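Local coordinates for copper homeostasis protein CutC (Streptococcus agalactiae, PDB 2BDQ) that probably binds copper ions and is thought to take part in copper homeostasis in the cytoplasm, at residues H153-G158 with I162-H167; E45-L50 with I55-M60. All blocks are in the same frame, centred on the assembly; numbering follows the deposited sequence.

Overall arrangement
Both contacts belong to one eight-stranded parallel barrel but lie on opposite sides of its centre, about 29 Å apart between contact centres and about 12 Å at their nearest atoms. Each is local in sequence, and their touching residues are largely or wholly buried. Contact 1 (153-158 with 162-167) ties the loop after strand 149-152 to the start of helix 165-175, and its chemistry is polar: an asparagine amide bonds a backbone carbonyl, and a histidine reaches another more weakly. Contact 2 (45-50 with 55-60) packs helix 40-52 on strand 56-60 through branched aliphatic side chains, with one backbone hydrogen bond at the turn. The two share no helix or strand.

Contact 1 of 2, residues H153-G158 with I162-H167; sequences HGSSNG and IENIKH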
loop_
_atom_site.group_PDB
_atom_site.type_symbol
_atom_site.label_atom_id
_atom_site.label_comp_id
_atom_site.label_asym_id
_atom_site.label_seq_id
_atom_site.Cartn_x
_atom_site.Cartn_y
_atom_site.Cartn_z
ATOM N N HIS A 153 14.870 -12.596 -11.253
ATOM C CA HIS A 153 15.366 -13.592 -10.323
ATOM C C HIS A 153 16.064 -14.723 -11.070
ATOM O O HIS A 153 16.943 -15.382 -10.520
ATOM C CB HIS A 153 14.197 -14.149 -9.497
ATOM C CG HIS A 153 14.595 -15.223 -8.535
ATOM N ND1 HIS A 153 15.418 -14.988 -7.454
ATOM C CD2 HIS A 153 14.295 -16.542 -8.499
ATOM C CE1 HIS A 153 15.610 -16.115 -6.795
ATOM N NE2 HIS A 153 14.938 -17.074 -7.407
ATOM N N GLY A 154 15.660 -14.955 -12.316
ATOM C CA GLY A 154 16.268 -16.016 -13.097
ATOM C C GLY A 154 15.455 -17.303 -13.101
ATOM O O GLY A 154 15.824 -18.277 -13.761
ATOM N N SER A 155 14.357 -17.310 -12.350
ATOM C CA SER A 155 13.459 -18.460 -12.267
ATOM C C SER A 155 12.136 -17.949 -11.706
ATOM O O SER A 155 12.092 -16.890 -11.084
ATOM C CB SER A 155 14.035 -19.546 -11.351
ATOM O OG SER A 155 13.976 -19.162 -9.992
ATOM N N SER A 156 11.055 -18.688 -11.917
ATOM C CA SER A 156 9.756 -18.233 -11.426
ATOM C C SER A 156 9.149 -19.071 -10.314
ATOM O O SER A 156 8.094 -18.732 -9.789
ATOM C CB SER A 156 8.770 -18.148 -12.591
ATOM O OG SER A 156 8.801 -19.341 -13.353
ATOM N N ASN A 157 9.820 -20.155 -9.947
ATOM C CA ASN A 157 9.308 -21.042 -8.909
ATOM C C ASN A 157 9.890 -20.730 -7.525
ATOM O O ASN A 157 9.571 -21.397 -6.542
ATOM C CB ASN A 157 9.582 -22.498 -9.318
ATOM C CG ASN A 157 9.001 -23.512 -8.342
ATOM O OD1 ASN A 157 7.898 -23.335 -7.818
ATOM N ND2 ASN A 157 9.738 -24.600 -8.114
ATOM N N GLY A 158 10.738 -19.708 -7.453
ATOM C CA GLY A 158 11.329 -19.320 -6.182
ATOM C C GLY A 158 12.582 -20.076 -5.770
ATOM O O GLY A 158 12.971 -20.044 -4.600
ATOM N N ILE A 162 21.185 -18.534 -6.600
ATOM C CA ILE A 162 22.527 -19.067 -6.828
ATOM C C ILE A 162 22.534 -20.151 -7.914
ATOM O O ILE A 162 23.547 -20.371 -8.580
ATOM C CB ILE A 162 23.123 -19.653 -5.529
ATOM C CG1 ILE A 162 24.599 -19.967 -5.737
ATOM C CG2 ILE A 162 22.384 -20.914 -5.127
ATOM C CD1 ILE A 162 25.458 -18.743 -5.945
ATOM N N GLU A 163 21.391 -20.804 -8.105
ATOM C CA GLU A 163 21.282 -21.856 -9.104
ATOM C C GLU A 163 20.849 -21.341 -10.472
ATOM O O GLU A 163 20.651 -22.127 -11.395
ATOM C CB GLU A 163 20.300 -22.925 -8.633
ATOM C CG GLU A 163 20.402 -23.231 -7.151
ATOM C CD GLU A 163 20.439 -24.714 -6.846
ATOM O OE1 GLU A 163 21.538 -25.311 -6.929
ATOM O OE2 GLU A 163 19.365 -25.280 -6.535
ATOM N N ASN A 164 20.702 -20.027 -10.611
ATOM C CA ASN A 164 20.287 -19.464 -11.897
ATOM C C ASN A 164 21.415 -18.748 -12.620
ATOM O O ASN A 164 21.187 -18.058 -13.611
ATOM C CB ASN A 164 19.125 -18.492 -11.702
ATOM C CG ASN A 164 17.924 -19.146 -11.067
ATOM O OD1 ASN A 164 17.653 -20.323 -11.306
ATOM N ND2 ASN A 164 17.178 -18.384 -10.273
ATOM N N ILE A 165 22.628 -18.918 -12.115
ATOM C CA ILE A 165 23.799 -18.273 -12.686
ATOM C C ILE A 165 23.904 -18.427 -14.202
ATOM O O ILE A 165 24.042 -17.436 -14.921
ATOM C CB ILE A 165 25.086 -18.812 -12.022
ATOM C CG1 ILE A 165 25.107 -18.394 -10.551
ATOM C CG2 ILE A 165 26.321 -18.298 -12.757
ATOM C CD1 ILE A 165 26.286 -18.935 -9.773
ATOM N N LYS A 166 23.840 -19.660 -14.691
ATOM C CA LYS A 166 23.947 -19.888 -16.127
ATOM C C LYS A 166 22.921 -19.104 -16.936
ATOM O O LYS A 166 23.274 -18.417 -17.889
ATOM C CB LYS A 166 23.835 -21.389 -16.438
ATOM C CG LYS A 166 25.172 -22.136 -16.364
ATOM C CD LYS A 166 25.847 -21.984 -14.999
ATOM C CE LYS A 166 27.367 -21.940 -15.133
ATOM N NZ LYS A 166 27.827 -20.714 -15.869
ATOM N N HIS A 167 21.656 -19.192 -16.547
ATOM C CA HIS A 167 20.598 -18.493 -17.266
ATOM C C HIS A 167 20.743 -16.976 -17.201
ATOM O O HIS A 167 20.612 -16.290 -18.214
ATOM C CB HIS A 167 19.224 -18.900 -16.718
ATOM C CG HIS A 167 18.079 -18.366 -17.516
ATOM N ND1 HIS A 167 17.041 -17.657 -16.947
ATOM C CD2 HIS A 167 17.815 -18.418 -18.842
ATOM C CE1 HIS A 167 16.190 -17.297 -17.889
ATOM N NE2 HIS A 167 16.636 -17.745 -19.051
#
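Asn164 contributes the largest share of the buried surface, laying its amide along the backbone of Gly154, whose CA is 5.4 Å from Asn164 CA. CG of Asn164 stands beside its own backbone N (chi1 -59°), a torsion that sends the amide into the loop. There ND2 donates to His153 O at 3.0 Å with an N-H...O angle of 145°. The donor approaches from above the carbonyl plane, 38° out of it, and not along a lone pair. A weak, longer bond from ND2 reaches Ser155 OG at 3.3 Å, so a single amide nitrogen links the residues before and after Gly154. The same ND2 lies over one face of the His153 imidazole, 3.9 Å from CD2, and the ring and amide planes are almost perpendicular. Gly154 has a positive phi and no side chain, and the Asn164 side chain packs close on it: Asn164 CG comes within 3.5 Å of Gly154 O. That carbonyl oxygen receives a weak bond from ND1 of His167, 3.5 Å away, whose ring meets it obliquely from one turn further along. Asn164 sits at the N-cap position of helix 165-175, but its amide makes no capping bond and turns back to the loop instead. The His153 ring is fixed by two carbonyls, ND1 bonding to Gly184 O and NE2 to Glu159 O, while OE1 of Glu159 hydrogen-bonds Ser155 OG. Asp128 grips the backbone N-H groups of His153 and Gly154, tying the loop to the segment that follows strand 121-123. The contact thus closes the turn between strand 149-152 and helix 165-175, whose first turn lies against helix 192-199 through Ile165, as does Ile162 just before it.

Contact 2 of 2, residues E45-L50 with I55-M60; sequences EANQYL and ISVAVM
The flat group here is the amide of Asn47, whose end leans obliquely on the side chain of Val57, meeting CG1 and CB without any stack; Tyr49 instead packs on Leu73 of the second subunit. This is the return half of a beta-alpha-beta crossover in a TIM barrel, where helix 40-52 lies outside strand 56-60. Leu50 makes most of the apolar contact. With CG beside its backbone N (chi1 -66°), it sends both methyls to the strand side: CD1 meets Val57 CG2 at 3.3 Å, and CD2 lies 3.5 Å from Ile55 CG2. Leu50 CB is also tight against Ile55 CG2, at 3.4 Å, just before the strand begins. Val57 thus divides its branches, CG1 for Asn47 and CG2 for Leu50, one helical turn apart. Leu50 and Ile55 also both touch Val25 of strand 24-28, the first strand of the unit, so all three of its elements meet here. Ala58, whose CB points away from the helix, packs against Ala92 and Val94 of strand 92-95. Across the connection from the last turn of the helix to the strand, Ile55 N donates to Leu50 O at 3.0 Å, with an N-H...O angle of 156°.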
loop_
_atom_site.group_PDB
_atom_site.type_symbol
_atom_site.label_atom_id
_atom_site.label_comp_id
_atom_site.label_asym_id
_atom_site.label_seq_id
_atom_site.Cartn_x
_atom_site.Cartn_y
_atom_site.Cartn_z
ATOM N N GLU A 45 7.191 12.695 0.071
ATOM C CA GLU A 45 8.142 12.827 1.164
ATOM C C GLU A 45 9.378 11.949 1.023
ATOM O O GLU A 45 10.481 12.373 1.355
ATOM C CB GLU A 45 7.443 12.546 2.495
ATOM C CG GLU A 45 6.304 13.520 2.802
ATOM C CD GLU A 45 6.742 14.977 2.700
ATOM O OE1 GLU A 45 7.802 15.325 3.269
ATOM O OE2 GLU A 45 6.022 15.778 2.062
ATOM N N ALA A 46 9.196 10.726 0.541
ATOM C CA ALA A 46 10.324 9.828 0.368
ATOM C C ALA A 46 11.294 10.412 -0.661
ATOM O O ALA A 46 12.498 10.451 -0.422
ATOM C CB ALA A 46 9.846 8.454 -0.077
ATOM N N ASN A 47 10.766 10.875 -1.791
ATOM C CA ASN A 47 11.611 11.454 -2.835
ATOM C C ASN A 47 12.433 12.628 -2.321
ATOM O O ASN A 47 13.624 12.734 -2.602
ATOM C CB ASN A 47 10.771 11.922 -4.026
ATOM C CG ASN A 47 10.189 10.770 -4.817
ATOM O OD1 ASN A 47 9.491 10.975 -5.812
ATOM N ND2 ASN A 47 10.463 9.549 -4.376
ATOM N N GLN A 48 11.793 13.516 -1.570
ATOM C CA GLN A 48 12.486 14.676 -1.024
ATOM C C GLN A 48 13.500 14.247 0.028
ATOM O O GLN A 48 14.605 14.775 0.079
ATOM C CB GLN A 48 11.478 15.651 -0.413
ATOM C CG GLN A 48 12.090 16.924 0.157
ATOM C CD GLN A 48 11.025 17.916 0.602
ATOM O OE1 GLN A 48 10.095 18.227 -0.152
ATOM N NE2 GLN A 48 11.155 18.422 1.826
ATOM N N TYR A 49 13.119 13.283 0.860
ATOM C CA TYR A 49 14.001 12.786 1.910
ATOM C C TYR A 49 15.218 12.086 1.319
ATOM O O TYR A 49 16.347 12.351 1.718
ATOM C CB TYR A 49 13.255 11.806 2.813
ATOM C CG TYR A 49 14.081 11.286 3.965
ATOM C CD1 TYR A 49 14.275 12.051 5.111
ATOM C CD2 TYR A 49 14.673 10.024 3.906
ATOM C CE1 TYR A 49 15.038 11.568 6.180
ATOM C CE2 TYR A 49 15.435 9.534 4.963
ATOM C CZ TYR A 49 15.611 10.311 6.099
ATOM O OH TYR A 49 16.349 9.828 7.156
ATOM N N LEU A 50 14.987 11.187 0.370
ATOM C CA LEU A 50 16.079 10.458 -0.256
ATOM C C LEU A 50 16.958 11.355 -1.124
ATOM O O LEU A 50 18.182 11.253 -1.074
ATOM C CB LEU A 50 15.529 9.295 -1.079
ATOM C CG LEU A 50 14.851 8.196 -0.255
ATOM C CD1 LEU A 50 14.100 7.266 -1.185
ATOM C CD2 LEU A 50 15.888 7.433 0.575
ATOM N N ILE A 55 20.217 10.034 -2.855
ATOM C CA ILE A 55 19.918 8.696 -3.341
ATOM C C ILE A 55 18.708 8.735 -4.273
ATOM O O ILE A 55 17.729 9.435 -4.008
ATOM C CB ILE A 55 19.681 7.719 -2.168
ATOM C CG1 ILE A 55 19.095 6.412 -2.686
ATOM C CG2 ILE A 55 18.779 8.358 -1.139
ATOM C CD1 ILE A 55 18.913 5.368 -1.619
ATOM N N SER A 56 18.800 7.997 -5.378
ATOM C CA SER A 56 17.734 7.944 -6.375
ATOM C C SER A 56 16.568 7.107 -5.886
ATOM O O SER A 56 16.724 6.247 -5.019
ATOM C CB SER A 56 18.260 7.360 -7.687
ATOM O OG SER A 56 19.314 8.155 -8.198
ATOM N N VAL A 57 15.406 7.353 -6.481
ATOM C CA VAL A 57 14.176 6.669 -6.111
ATOM C C VAL A 57 13.411 6.087 -7.287
ATOM O O VAL A 57 13.002 6.819 -8.174
ATOM C CB VAL A 57 13.224 7.639 -5.394
ATOM C CG1 VAL A 57 12.000 6.889 -4.875
ATOM C CG2 VAL A 57 13.957 8.344 -4.270
ATOM N N ALA A 58 13.207 4.775 -7.283
ATOM C CA ALA A 58 12.453 4.111 -8.344
ATOM C C ALA A 58 11.092 3.764 -7.736
ATOM O O ALA A 58 11.012 2.974 -6.796
ATOM C CB ALA A 58 13.173 2.840 -8.794
ATOM N N VAL A 59 10.025 4.360 -8.258
ATOM C CA VAL A 59 8.688 4.123 -7.724
ATOM C C VAL A 59 7.943 2.956 -8.362
ATOM O O VAL A 59 7.844 2.852 -9.588
ATOM C CB VAL A 59 7.814 5.400 -7.840
ATOM C CG1 VAL A 59 6.409 5.134 -7.316
ATOM C CG2 VAL A 59 8.462 6.528 -7.056
HETATM N N MSE A 60 7.414 2.082 -7.510
HETATM C CA MSE A 60 6.656 0.923 -7.962
HETATM C C MSE A 60 5.293 1.319 -8.513
HETATM O O MSE A 60 4.537 2.060 -7.881
HETATM C CB MSE A 60 6.456 -0.073 -6.810
HETATM C CG MSE A 60 7.213 -1.378 -6.976
HETATM SE SE MSE A 60 6.408 -2.475 -8.359
HETATM C CE MSE A 60 6.600 -4.207 -7.520
#